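Local coordinates for protein endoglucanase A (Clostridium longisporum, PDB 6Q1I) that hydrolyses internal beta-1,4-glucosidic linkages in cellulose, lichenan and cereal beta-glucans, here represented by its glycosyl hydrolase family 5 catalytic domain, at residues P133-L138 against A186-S191; V250-S255 against T293-E298; S287-N292 against A322-G327. All blocks are in the same frame, centred on the assembly; numbering follows the deposited sequence.

Contact 1: P133-L138 against A186-S191; sequences PKLKTL and AAALES
Lys136 bridges to Ala187, Glu190 and Ser191 in a helix-helix contact on the outer layer of the TIM barrel, joining helices 128-145 and 175-194, which follow the third and fourth barrel strands. The short segments run in broadly the same direction: their axes approach to 8.5 Å and cross at -36°, as suits neighbouring helices wrapped round a parallel barrel. On the inner side the interface is apolar and sparse, with Leu135 CD2 4.5 Å from Ala188 CB; Trp139 of the same helix as Leu135 also packs on Ala188. The lysine chain passes Ala187, with Lys136 CG 4.0 Å from Ala187 CB. Beyond CG the lysine bends at its last two torsions, which brings NZ to the carbonyl of Ala187, tilted 22° from its plane. Three bonds then hold NZ. Lys136 NZ donates to Ser191 OG at 3.0 Å and forms a salt bridge with Glu190 OE1 at 2.7 Å, arriving on the anti side of the carboxylate and 25° out of its plane. The third acceptor is Ala187 O, 3.0 Å from Lys136 NZ; this carbonyl also receives the helical bond from Ser191 N, and the two donors reach it from opposite faces of its plane.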
ATOM      1  N   PRO A 133      20.472  -1.450 -10.367  1.00 12.28           N
ATOM      2  CA  PRO A 133      20.388  -0.559 -11.536  1.00 11.96           C
ATOM      3  C   PRO A 133      19.012  -0.570 -12.181  1.00 11.67           C
ATOM      4  O   PRO A 133      18.540   0.467 -12.654  1.00 12.95           O
ATOM      5  CB  PRO A 133      21.477  -1.089 -12.483  1.00 14.05           C
ATOM      6  CG  PRO A 133      22.359  -1.952 -11.658  1.00 16.14           C
ATOM      7  CD  PRO A 133      21.564  -2.437 -10.485  1.00 13.79           C
ATOM      8  N   LYS A 134      18.367  -1.739 -12.221  1.00 12.05           N
ATOM      9  CA  LYS A 134      17.049  -1.855 -12.832  1.00 11.59           C
ATOM     10  C   LYS A 134      16.001  -1.128 -12.005  1.00 10.74           C
ATOM     11  O   LYS A 134      15.160  -0.410 -12.555  1.00 11.27           O
ATOM     12  CB  LYS A 134      16.707  -3.333 -12.992  1.00 12.34           C
ATOM     13  CG  LYS A 134      15.348  -3.627 -13.579  1.00 13.24           C
ATOM     14  CD  LYS A 134      15.214  -5.113 -13.856  1.00 13.83           C
ATOM     15  CE  LYS A 134      13.807  -5.512 -14.215  1.00 16.58           C
ATOM     16  NZ  LYS A 134      13.746  -6.963 -14.553  1.00 20.02           N
ATOM     17  N   LEU A 135      16.053  -1.276 -10.679  1.00 10.11           N
ATOM     18  CA  LEU A 135      15.112  -0.569  -9.811  1.00  8.96           C
ATOM     19  C   LEU A 135      15.294   0.938  -9.922  1.00  9.12           C
ATOM     20  O   LEU A 135      14.310   1.690  -9.920  1.00  9.93           O
ATOM     21  CB  LEU A 135      15.294  -1.038  -8.367  1.00 10.21           C
ATOM     22  CG  LEU A 135      14.357  -0.418  -7.328  1.00 10.70           C
ATOM     23  CD1 LEU A 135      12.899  -0.731  -7.620  1.00 12.22           C
ATOM     24  CD2 LEU A 135      14.736  -0.889  -5.940  1.00 12.18           C
ATOM     25  N   LYS A 136      16.543   1.390 -10.045  1.00 10.22           N
ATOM     26  CA  LYS A 136      16.816   2.818 -10.173  1.00  9.93           C
ATOM     27  C   LYS A 136      16.299   3.368 -11.501  1.00 10.13           C
ATOM     28  O   LYS A 136      15.705   4.451 -11.536  1.00 11.04           O
ATOM     29  CB  LYS A 136      18.317   3.067 -10.006  1.00 10.50           C
ATOM     30  CG  LYS A 136      18.802   2.842  -8.573  1.00 10.39           C
ATOM     31  CD  LYS A 136      20.279   3.188  -8.391  1.00 11.41           C
ATOM     32  CE  LYS A 136      20.535   4.687  -8.418  1.00 12.59           C
ATOM     33  NZ  LYS A 136      19.961   5.405  -7.243  1.00 13.17           N
ATOM     34  N   THR A 137      16.498   2.643 -12.604  1.00 10.78           N
ATOM     35  CA  THR A 137      15.975   3.110 -13.885  0.80 11.07           C
ATOM     36  C   THR A 137      14.449   3.122 -13.883  1.00 10.93           C
ATOM     37  O   THR A 137      13.824   4.034 -14.436  1.00 11.85           O
ATOM     38  CB  THR A 137      16.492   2.232 -15.023  0.80 14.50           C
ATOM     39  OG1 THR A 137      17.918   2.110 -14.952  0.80 20.31           O
ATOM     40  CG2 THR A 137      16.093   2.861 -16.350  0.80 14.85           C
ATOM     41  N   LEU A 138      13.832   2.112 -13.266  1.00 10.38           N
ATOM     42  CA  LEU A 138      12.380   2.102 -13.125  1.00 10.08           C
ATOM     43  C   LEU A 138      11.893   3.341 -12.379  1.00  9.89           C
ATOM     44  O   LEU A 138      10.995   4.050 -12.851  1.00 10.25           O
ATOM     45  CB  LEU A 138      11.939   0.822 -12.415  1.00  9.79           C
ATOM     46  CG  LEU A 138      10.448   0.739 -12.070  1.00 10.00           C
ATOM     47  CD1 LEU A 138       9.572   0.835 -13.319  1.00  9.56           C
ATOM     48  CD2 LEU A 138      10.168  -0.537 -11.318  1.00 10.53           C
ATOM     49  N   ALA A 186      16.689   2.966  -0.280  1.00  9.00           N
ATOM     50  CA  ALA A 186      17.539   4.150  -0.399  1.00  9.75           C
ATOM     51  C   ALA A 186      17.891   4.425  -1.856  1.00  9.05           C
ATOM     52  O   ALA A 186      17.959   5.587  -2.276  1.00  9.63           O
ATOM     53  CB  ALA A 186      18.809   3.975   0.437  1.00 10.35           C
ATOM     54  N   ALA A 187      18.122   3.365  -2.638  1.00  9.68           N
ATOM     55  CA  ALA A 187      18.451   3.532  -4.050  1.00 10.36           C
ATOM     56  C   ALA A 187      17.269   4.090  -4.823  1.00  9.01           C
ATOM     57  O   ALA A 187      17.437   4.969  -5.674  1.00  9.76           O
ATOM     58  CB  ALA A 187      18.892   2.199  -4.654  1.00 11.32           C
ATOM     59  N   ALA A 188      16.063   3.584  -4.545  1.00  8.73           N
ATOM     60  CA  ALA A 188      14.873   4.127  -5.187  1.00  8.41           C
ATOM     61  C   ALA A 188      14.676   5.594  -4.825  1.00  7.93           C
ATOM     62  O   ALA A 188      14.374   6.420  -5.695  1.00  9.14           O
ATOM     63  CB  ALA A 188      13.653   3.312  -4.767  1.00  8.72           C
ATOM     64  N   LEU A 189      14.843   5.933  -3.541  1.00  8.81           N
ATOM     65  CA  LEU A 189      14.708   7.322  -3.114  1.00  8.67           C
ATOM     66  C   LEU A 189      15.723   8.220  -3.816  1.00  9.35           C
ATOM     67  O   LEU A 189      15.389   9.330  -4.242  1.00 10.65           O
ATOM     68  CB  LEU A 189      14.874   7.409  -1.597  1.00  9.81           C
ATOM     69  CG  LEU A 189      14.785   8.805  -0.979  1.00 10.57           C
ATOM     70  CD1 LEU A 189      13.418   9.417  -1.176  1.00 12.41           C
ATOM     71  CD2 LEU A 189      15.137   8.728   0.489  1.00 13.17           C
ATOM     72  N   GLU A 190      16.972   7.768  -3.929  1.00  9.42           N
ATOM     73  CA  GLU A 190      17.988   8.585  -4.585  1.00  9.91           C
ATOM     74  C   GLU A 190      17.589   8.877  -6.022  1.00  9.73           C
ATOM     75  O   GLU A 190      17.742  10.003  -6.501  1.00 10.91           O
ATOM     76  CB  GLU A 190      19.342   7.875  -4.533  1.00 11.50           C
ATOM     77  CG  GLU A 190      20.545   8.760  -4.852  1.00 13.39           C
ATOM     78  CD  GLU A 190      20.843   8.928  -6.334  1.00 15.33           C
ATOM     79  OE1 GLU A 190      20.400   8.103  -7.168  1.00 16.06           O
ATOM     80  OE2 GLU A 190      21.554   9.903  -6.654  1.00 16.83           O
ATOM     81  N   SER A 191      17.058   7.872  -6.718  1.00  9.86           N
ATOM     82  CA  SER A 191      16.620   8.062  -8.097  1.00  9.73           C
ATOM     83  C   SER A 191      15.449   9.034  -8.192  1.00 10.01           C
ATOM     84  O   SER A 191      15.399   9.856  -9.115  1.00 11.49           O
ATOM     85  CB  SER A 191      16.277   6.714  -8.723  1.00 11.60           C
ATOM     86  OG  SER A 191      17.435   5.902  -8.819  1.00 12.33           O
TER

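Contact 2: V250-S255 against T293-E298; sequences VNTWGS and TSSRAE
Ser295 and Trp253 bring the loop that precedes helix 256-275 against the first turns of helix 293-309, so the contact links the outer layer behind the sixth and seventh strands of the TIM barrel. Ser295 lies at the centre. Its CB points toward the loop, and with OG placed beside its own backbone N, opposite the carbonyl carbon, the hydroxyl reaches the backbone of the facing chain. There Ser295 OG accepts from Trp253 N across 3.2 Å, a weak bond with an N-H...O angle of 147°. Ser295 OG touches Thr252 CA as well, at 3.3 Å, so the hydroxyl lies against two successive residues of the loop.

Glu298, one turn further along the helix, has its CG beside the backbone N and anti to the carbonyl carbon (chi1 -77°), which sends the carboxylate toward Trp253 O and Gly254, onward in the loop. Its chain is extended beyond CG and crosses the indole of Trp253 at a slant, with the carboxylate and ring planes nearly perpendicular, 81° apart. Two conformers were deposited for this residue, so contacts of the carboxylate are doubtful. Gly254 itself is fixed from its own side of the contact, its amide N being bonded to Asp258.

The indole makes the firmer contact with this turn. Trp253 CG is anti to the backbone N, which carries the ring alongside the helix. The side chain is buried, with Pro238 and Phe241 also packing round it and Lys259 of the following helix touching it. Its six-membered ring meets the main chain and CB of Glu298: Trp253 CE3 is 4.2 Å from Glu298 CB, and Trp253 CZ3 comes to 3.8 Å from Glu298 O.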
ATOM      1  N   VAL A 250     -10.332 -17.170  13.565  1.00 16.78           N
ATOM      2  CA  VAL A 250     -11.252 -16.564  14.522  1.00 17.03           C
ATOM      3  C   VAL A 250     -12.233 -15.717  13.724  1.00 15.63           C
ATOM      4  O   VAL A 250     -11.844 -15.093  12.730  1.00 15.23           O
ATOM      5  CB  VAL A 250     -10.445 -15.687  15.509  1.00 19.32           C
ATOM      6  CG1 VAL A 250     -11.361 -14.864  16.383  1.00 21.31           C
ATOM      7  CG2 VAL A 250      -9.511 -16.556  16.350  1.00 21.43           C
ATOM      8  N   ASN A 251     -13.504 -15.686  14.146  1.00 16.03           N
ATOM      9  CA  ASN A 251     -14.509 -14.939  13.396  1.00 15.38           C
ATOM     10  C   ASN A 251     -15.271 -13.910  14.225  1.00 15.04           C
ATOM     11  O   ASN A 251     -16.240 -13.329  13.723  1.00 15.19           O
ATOM     12  CB  ASN A 251     -15.483 -15.867  12.658  1.00 16.82           C
ATOM     13  CG  ASN A 251     -16.343 -16.686  13.595  1.00 20.06           C
ATOM     14  OD1 ASN A 251     -16.266 -16.545  14.813  1.00 22.84           O
ATOM     15  ND2 ASN A 251     -17.180 -17.543  13.026  1.00 23.18           N
ATOM     16  N   THR A 252     -14.840 -13.641  15.455  1.00 15.18           N
ATOM     17  CA  THR A 252     -15.430 -12.602  16.282  1.00 15.83           C
ATOM     18  C   THR A 252     -14.337 -11.650  16.749  1.00 14.18           C
ATOM     19  O   THR A 252     -13.173 -12.033  16.889  1.00 15.35           O
ATOM     20  CB  THR A 252     -16.144 -13.204  17.501  1.00 19.90           C
ATOM     21  OG1 THR A 252     -15.219 -14.008  18.238  1.00 23.47           O
ATOM     22  CG2 THR A 252     -17.327 -14.065  17.073  1.00 21.56           C
ATOM     23  N   TRP A 253     -14.731 -10.401  16.994  1.00 13.29           N
ATOM     24  CA  TRP A 253     -13.813  -9.368  17.449  1.00 13.15           C
ATOM     25  C   TRP A 253     -14.587  -8.330  18.250  1.00 14.66           C
ATOM     26  O   TRP A 253     -15.714  -7.974  17.887  1.00 16.84           O
ATOM     27  CB  TRP A 253     -13.132  -8.660  16.267  1.00 13.58           C
ATOM     28  CG  TRP A 253     -11.980  -7.803  16.712  1.00 12.17           C
ATOM     29  CD1 TRP A 253     -10.678  -8.181  16.783  1.00 11.81           C
ATOM     30  CD2 TRP A 253     -12.033  -6.448  17.181  1.00 11.90           C
ATOM     31  NE1 TRP A 253      -9.908  -7.153  17.259  1.00 11.89           N
ATOM     32  CE2 TRP A 253     -10.713  -6.073  17.506  1.00 11.64           C
ATOM     33  CE3 TRP A 253     -13.060  -5.516  17.351  1.00 12.99           C
ATOM     34  CZ2 TRP A 253     -10.394  -4.808  17.999  1.00 12.79           C
ATOM     35  CZ3 TRP A 253     -12.742  -4.261  17.833  1.00 13.18           C
ATOM     36  CH2 TRP A 253     -11.422  -3.919  18.159  1.00 13.13           C
ATOM     37  N   GLY A 254     -13.974  -7.845  19.335  1.00 15.60           N
ATOM     38  CA  GLY A 254     -14.544  -6.738  20.081  1.00 18.16           C
ATOM     39  C   GLY A 254     -14.386  -6.752  21.591  1.00 18.70           C
ATOM     40  O   GLY A 254     -14.939  -5.879  22.260  1.00 20.14           O
ATOM     41  N   SER A 255     -13.642  -7.706  22.147  1.00 18.16           N
ATOM     42  CA  SER A 255     -13.449  -7.761  23.589  1.00 19.30           C
ATOM     43  C   SER A 255     -12.486  -6.672  24.055  1.00 18.63           C
ATOM     44  O   SER A 255     -11.798  -6.019  23.260  1.00 17.60           O
ATOM     45  CB  SER A 255     -12.874  -9.116  23.993  1.00 18.84           C
ATOM     46  OG  SER A 255     -11.544  -9.254  23.529  1.00 18.82           O
ATOM     47  N   THR A 293     -20.091  -9.922   9.513  1.00 13.01           N
ATOM     48  CA  THR A 293     -20.049  -8.490   9.237  1.00 13.55           C
ATOM     49  C   THR A 293     -20.071  -7.650  10.510  1.00 13.13           C
ATOM     50  O   THR A 293     -19.418  -6.600  10.570  1.00 12.84           O
ATOM     51  CB  THR A 293     -21.209  -8.126   8.305  1.00 13.82           C
ATOM     52  OG1 THR A 293     -21.095  -8.889   7.095  1.00 15.52           O
ATOM     53  CG2 THR A 293     -21.202  -6.638   7.962  1.00 14.49           C
ATOM     54  N   SER A 294     -20.824  -8.066  11.532  1.00 12.67           N
ATOM     55  CA  SER A 294     -20.897  -7.274  12.760  0.71 12.42           C
ATOM     56  C   SER A 294     -19.517  -7.107  13.388  1.00 12.22           C
ATOM     57  O   SER A 294     -19.127  -6.002  13.792  1.00 13.27           O
ATOM     58  CB  SER A 294     -21.847  -7.928  13.770  0.71 13.53           C
ATOM     59  OG  SER A 294     -23.166  -8.024  13.276  0.71 15.07           O
ATOM     60  N   SER A 295     -18.762  -8.205  13.485  1.00 12.24           N
ATOM     61  CA  SER A 295     -17.424  -8.140  14.062  1.00 11.81           C
ATOM     62  C   SER A 295     -16.465  -7.383  13.155  1.00 10.91           C
ATOM     63  O   SER A 295     -15.619  -6.619  13.638  1.00 10.89           O
ATOM     64  CB  SER A 295     -16.882  -9.546  14.315  1.00 13.82           C
ATOM     65  OG  SER A 295     -17.482 -10.125  15.457  1.00 17.42           O
ATOM     66  N   ARG A 296     -16.567  -7.591  11.838  1.00 10.46           N
ATOM     67  CA  ARG A 296     -15.700  -6.861  10.917  1.00  9.97           C
ATOM     68  C   ARG A 296     -15.933  -5.360  11.019  1.00 10.30           C
ATOM     69  O   ARG A 296     -14.985  -4.570  10.961  1.00 10.26           O
ATOM     70  CB  ARG A 296     -15.937  -7.336   9.484  1.00 10.98           C
ATOM     71  CG  ARG A 296     -15.544  -8.775   9.223  1.00 10.30           C
ATOM     72  CD  ARG A 296     -15.924  -9.185   7.820  1.00 10.87           C
ATOM     73  NE  ARG A 296     -15.116  -8.509   6.811  1.00 10.45           N
ATOM     74  CZ  ARG A 296     -15.468  -8.375   5.537  1.00 10.03           C
ATOM     75  NH1 ARG A 296     -16.626  -8.864   5.111  1.00 10.93           N
ATOM     76  NH2 ARG A 296     -14.659  -7.763   4.684  1.00 11.02           N
ATOM     77  N   ALA A 297     -17.189  -4.947  11.178  1.00 10.69           N
ATOM     78  CA  ALA A 297     -17.491  -3.527  11.308  1.00 10.37           C
ATOM     79  C   ALA A 297     -16.976  -2.966  12.628  1.00 10.85           C
ATOM     80  O   ALA A 297     -16.483  -1.835  12.668  1.00 11.23           O
ATOM     81  CB  ALA A 297     -18.996  -3.293  11.175  1.00 11.78           C
ATOM     82  N   GLU A 298     -17.117  -3.719  13.725  1.00 11.21           N
ATOM     83  CA  GLU A 298     -16.561  -3.275  14.999  0.52 11.68           C
ATOM     84  C   GLU A 298     -15.057  -3.056  14.886  1.00 10.54           C
ATOM     85  O   GLU A 298     -14.532  -2.034  15.334  1.00 11.47           O
ATOM     86  CB  GLU A 298     -16.869  -4.296  16.094  0.52 14.01           C
ATOM     87  CG  GLU A 298     -18.290  -4.243  16.621  0.52 18.89           C
ATOM     88  CD  GLU A 298     -18.446  -4.964  17.944  0.52 22.99           C
ATOM     89  OE1 GLU A 298     -19.445  -5.691  18.115  0.52 25.86           O
ATOM     90  OE2 GLU A 298     -17.567  -4.804  18.817  0.52 24.21           O
TER

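Contact 3: S287-N292 against A322-G327; sequences SINKNN and AETNKG
Asn289 meets Ala322, Thr324 and Asn325 where the loop after strand 280-285 lies against the loop after strand 314-318, the last two strands of the TIM barrel. The second loop forms a type II beta turn, Glu323 to Lys326. Both ends of the Asn289 amide are bonded. With CG anti to the backbone N, Asn289 ND2 is aimed at Ala322 O, 2.9 Å away; this acceptor is only 6° out of the amide plane, although the donor stands above the carbonyl plane of Ala322. At the other end of the amide, Asn289 OD1 accepts from Asn291 N at 2.9 Å, an Asx turn. The main chain takes part as well: Asn289 O accepts from Asn325 N at 3.2 Å, while Asn289 N is bonded to Thr329.

Two waters complete the join. One donates to Asn289 O and to Lys326 O, each at 2.8 Å; the other donates to Asn325 OD1 at 2.9 Å and more weakly to Lys290 O. Lys290 N is satisfied within its own loop by Asn292 OD1 at 2.9 Å, whereas Lys290 NZ binds elsewhere, to Ser249 OG and the carbonyls of Phe241, Asp244 and Val250. Thus ND2 and the main-chain O of Asn289 bind the facing loop, with a water adding a bridge, while the Asx turn through OD1 holds the amide in its rotation.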
ATOM      1  N   SER A 287     -10.162  -6.951   6.730  1.00  8.67           N
ATOM      2  CA  SER A 287     -10.572  -8.281   7.156  1.00  9.42           C
ATOM      3  C   SER A 287     -11.308  -8.974   6.018  1.00  8.57           C
ATOM      4  O   SER A 287     -11.920  -8.323   5.163  1.00  9.35           O
ATOM      5  CB  SER A 287     -11.483  -8.232   8.387  1.00 10.67           C
ATOM      6  OG  SER A 287     -12.660  -7.511   8.088  1.00 11.05           O
ATOM      7  N   ILE A 288     -11.218 -10.305   6.003  1.00  9.96           N
ATOM      8  CA  ILE A 288     -11.892 -11.110   4.987  1.00  9.39           C
ATOM      9  C   ILE A 288     -13.307 -11.490   5.416  1.00  9.94           C
ATOM     10  O   ILE A 288     -13.675 -11.366   6.586  1.00 11.00           O
ATOM     11  CB  ILE A 288     -11.068 -12.355   4.595  1.00  9.69           C
ATOM     12  CG1 ILE A 288     -10.974 -13.348   5.748  1.00 10.62           C
ATOM     13  CG2 ILE A 288      -9.679 -11.941   4.113  1.00 10.23           C
ATOM     14  CD1 ILE A 288     -10.312 -14.655   5.363  1.00 12.03           C
ATOM     15  N   ASN A 289     -14.102 -11.957   4.458  1.00 10.02           N
ATOM     16  CA  ASN A 289     -15.515 -12.249   4.678  1.00 11.00           C
ATOM     17  C   ASN A 289     -15.691 -13.644   5.260  1.00 10.97           C
ATOM     18  O   ASN A 289     -15.673 -14.641   4.536  1.00 12.80           O
ATOM     19  CB  ASN A 289     -16.268 -12.131   3.356  1.00 11.26           C
ATOM     20  CG  ASN A 289     -17.725 -12.452   3.492  1.00 12.04           C
ATOM     21  OD1 ASN A 289     -18.238 -12.590   4.599  1.00 12.42           O
ATOM     22  ND2 ASN A 289     -18.410 -12.576   2.362  1.00 13.77           N
ATOM     23  N   LYS A 290     -15.892 -13.714   6.578  1.00 11.23           N
ATOM     24  CA  LYS A 290     -16.240 -14.950   7.267  1.00 11.48           C
ATOM     25  C   LYS A 290     -17.700 -14.936   7.718  1.00 13.06           C
ATOM     26  O   LYS A 290     -18.040 -15.481   8.771  1.00 14.77           O
ATOM     27  CB  LYS A 290     -15.308 -15.193   8.456  1.00 11.88           C
ATOM     28  CG  LYS A 290     -13.834 -15.227   8.083  1.00 12.00           C
ATOM     29  CD  LYS A 290     -12.924 -15.383   9.301  1.00 11.80           C
ATOM     30  CE  LYS A 290     -11.466 -15.424   8.888  1.00 11.87           C
ATOM     31  NZ  LYS A 290     -10.548 -15.511  10.060  1.00 12.46           N
ATOM     32  N   ASN A 291     -18.573 -14.313   6.925  1.00 12.63           N
ATOM     33  CA  ASN A 291     -19.995 -14.215   7.258  1.00 13.88           C
ATOM     34  C   ASN A 291     -20.161 -13.630   8.659  1.00 14.05           C
ATOM     35  O   ASN A 291     -20.975 -14.091   9.469  1.00 16.38           O
ATOM     36  CB  ASN A 291     -20.710 -15.562   7.105  1.00 15.52           C
ATOM     37  CG  ASN A 291     -22.209 -15.410   6.921  1.00 20.41           C
ATOM     38  OD1 ASN A 291     -22.685 -14.377   6.458  1.00 23.06           O
ATOM     39  ND2 ASN A 291     -22.960 -16.443   7.278  1.00 21.11           N
ATOM     40  N   ASN A 292     -19.374 -12.589   8.934  1.00 13.44           N
ATOM     41  CA  ASN A 292     -19.203 -12.044  10.276  1.00 12.15           C
ATOM     42  C   ASN A 292     -19.141 -10.522  10.228  1.00 12.47           C
ATOM     43  O   ASN A 292     -18.287  -9.890  10.849  1.00 12.96           O
ATOM     44  CB  ASN A 292     -17.943 -12.604  10.934  1.00 12.14           C
ATOM     45  CG  ASN A 292     -16.676 -12.303  10.144  1.00 11.49           C
ATOM     46  OD1 ASN A 292     -16.701 -12.129   8.925  1.00 11.10           O
ATOM     47  ND2 ASN A 292     -15.552 -12.279  10.845  1.00 12.49           N
ATOM     48  N   ALA A 322     -15.394 -10.645  -2.738  1.00 11.40           N
ATOM     49  CA  ALA A 322     -16.159 -10.675  -1.499  1.00 12.71           C
ATOM     50  C   ALA A 322     -16.895 -11.992  -1.288  1.00 13.69           C
ATOM     51  O   ALA A 322     -17.805 -12.053  -0.457  1.00 14.70           O
ATOM     52  CB  ALA A 322     -17.143  -9.503  -1.450  1.00 13.82           C
ATOM     53  N   GLU A 323     -16.491 -13.049  -1.988  1.00 13.78           N
ATOM     54  CA  GLU A 323     -17.209 -14.314  -1.912  0.57 15.27           C
ATOM     55  C   GLU A 323     -17.160 -14.891  -0.503  1.00 16.34           C
ATOM     56  O   GLU A 323     -16.105 -14.956   0.131  1.00 16.30           O
ATOM     57  CB  GLU A 323     -16.627 -15.302  -2.924  0.57 16.75           C
ATOM     58  CG  GLU A 323     -16.970 -14.959  -4.362  0.57 19.63           C
ATOM     59  CD  GLU A 323     -18.466 -14.962  -4.617  0.57 23.37           C
ATOM     60  OE1 GLU A 323     -19.119 -15.981  -4.314  0.57 25.60           O
ATOM     61  OE2 GLU A 323     -18.994 -13.941  -5.103  0.57 25.38           O
ATOM     62  N   THR A 324     -18.316 -15.304  -0.008  1.00 19.72           N
ATOM     63  CA  THR A 324     -18.394 -15.796   1.356  1.00 23.15           C
ATOM     64  C   THR A 324     -17.466 -16.988   1.563  1.00 23.85           C
ATOM     65  O   THR A 324     -17.369 -17.878   0.714  1.00 24.86           O
ATOM     66  CB  THR A 324     -19.830 -16.207   1.661  1.00 28.29           C
ATOM     67  OG1 THR A 324     -19.946 -16.513   3.055  1.00 32.63           O
ATOM     68  CG2 THR A 324     -20.222 -17.431   0.822  1.00 29.80           C
ATOM     69  N   ASN A 325     -16.749 -16.971   2.695  1.00 23.20           N
ATOM     70  CA  ASN A 325     -15.955 -18.096   3.196  1.00 25.06           C
ATOM     71  C   ASN A 325     -14.785 -18.482   2.288  1.00 25.66           C
ATOM     72  O   ASN A 325     -14.300 -19.615   2.342  1.00 29.53           O
ATOM     73  CB  ASN A 325     -16.834 -19.315   3.497  1.00 26.31           C
ATOM     74  CG  ASN A 325     -17.868 -19.041   4.585  1.00 28.35           C
ATOM     75  OD1 ASN A 325     -17.574 -18.402   5.601  1.00 29.34           O
ATOM     76  ND2 ASN A 325     -19.085 -19.526   4.372  1.00 29.53           N
ATOM     77  N   LYS A 326     -14.308 -17.568   1.454  1.00 20.36           N
ATOM     78  CA  LYS A 326     -13.088 -17.769   0.687  1.00 19.36           C
ATOM     79  C   LYS A 326     -11.974 -16.893   1.250  1.00 16.90           C
ATOM     80  O   LYS A 326     -12.218 -15.889   1.924  1.00 16.11           O
ATOM     81  CB  LYS A 326     -13.301 -17.444  -0.797  1.00 20.36           C
ATOM     82  CG  LYS A 326     -13.947 -18.575  -1.621  1.00 24.83           C
ATOM     83  CD  LYS A 326     -12.905 -19.612  -2.084  1.00 28.17           C
ATOM     84  CE  LYS A 326     -13.441 -20.533  -3.179  1.00 30.22           C
ATOM     85  NZ  LYS A 326     -12.481 -21.632  -3.554  1.00 31.67           N
ATOM     86  N   GLY A 327     -10.735 -17.275   0.963  1.00 15.90           N
ATOM     87  CA  GLY A 327      -9.606 -16.492   1.427  1.00 14.25           C
ATOM     88  C   GLY A 327      -9.457 -15.202   0.644  1.00 12.50           C
ATOM     89  O   GLY A 327      -9.886 -15.090  -0.501  1.00 13.20           O
TER
HETATM   90  O   HOH W   1     -13.327 -16.087   4.492  1.00 18.95           O
HETATM   91  O   HOH W   2     -18.924 -18.758   8.086  1.00 39.99           O

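In the fold
Contact 1 closes before the other two open along the chain, and it lies across the barrel from them: its centre is 42 Å from that of contact 2 and 38 Å from that of contact 3. Contacts 2 and 3 have centres 12 Å apart and alternate in sequence: 250-255, 287-292, 293-298, 322-327. They touch: Arg296 NH2 bonds to Ser287 O (2.8 Å) and Lys290 NZ to Val250 O (3.0 Å). Contact 1 thus joins outer helices on one side, while contacts 2 and 3 form one continuous region of loops and a helix start on the other. Gln284, altered here and by similarity the nucleophile position, lies about 11 Å from Ile288 between side chains.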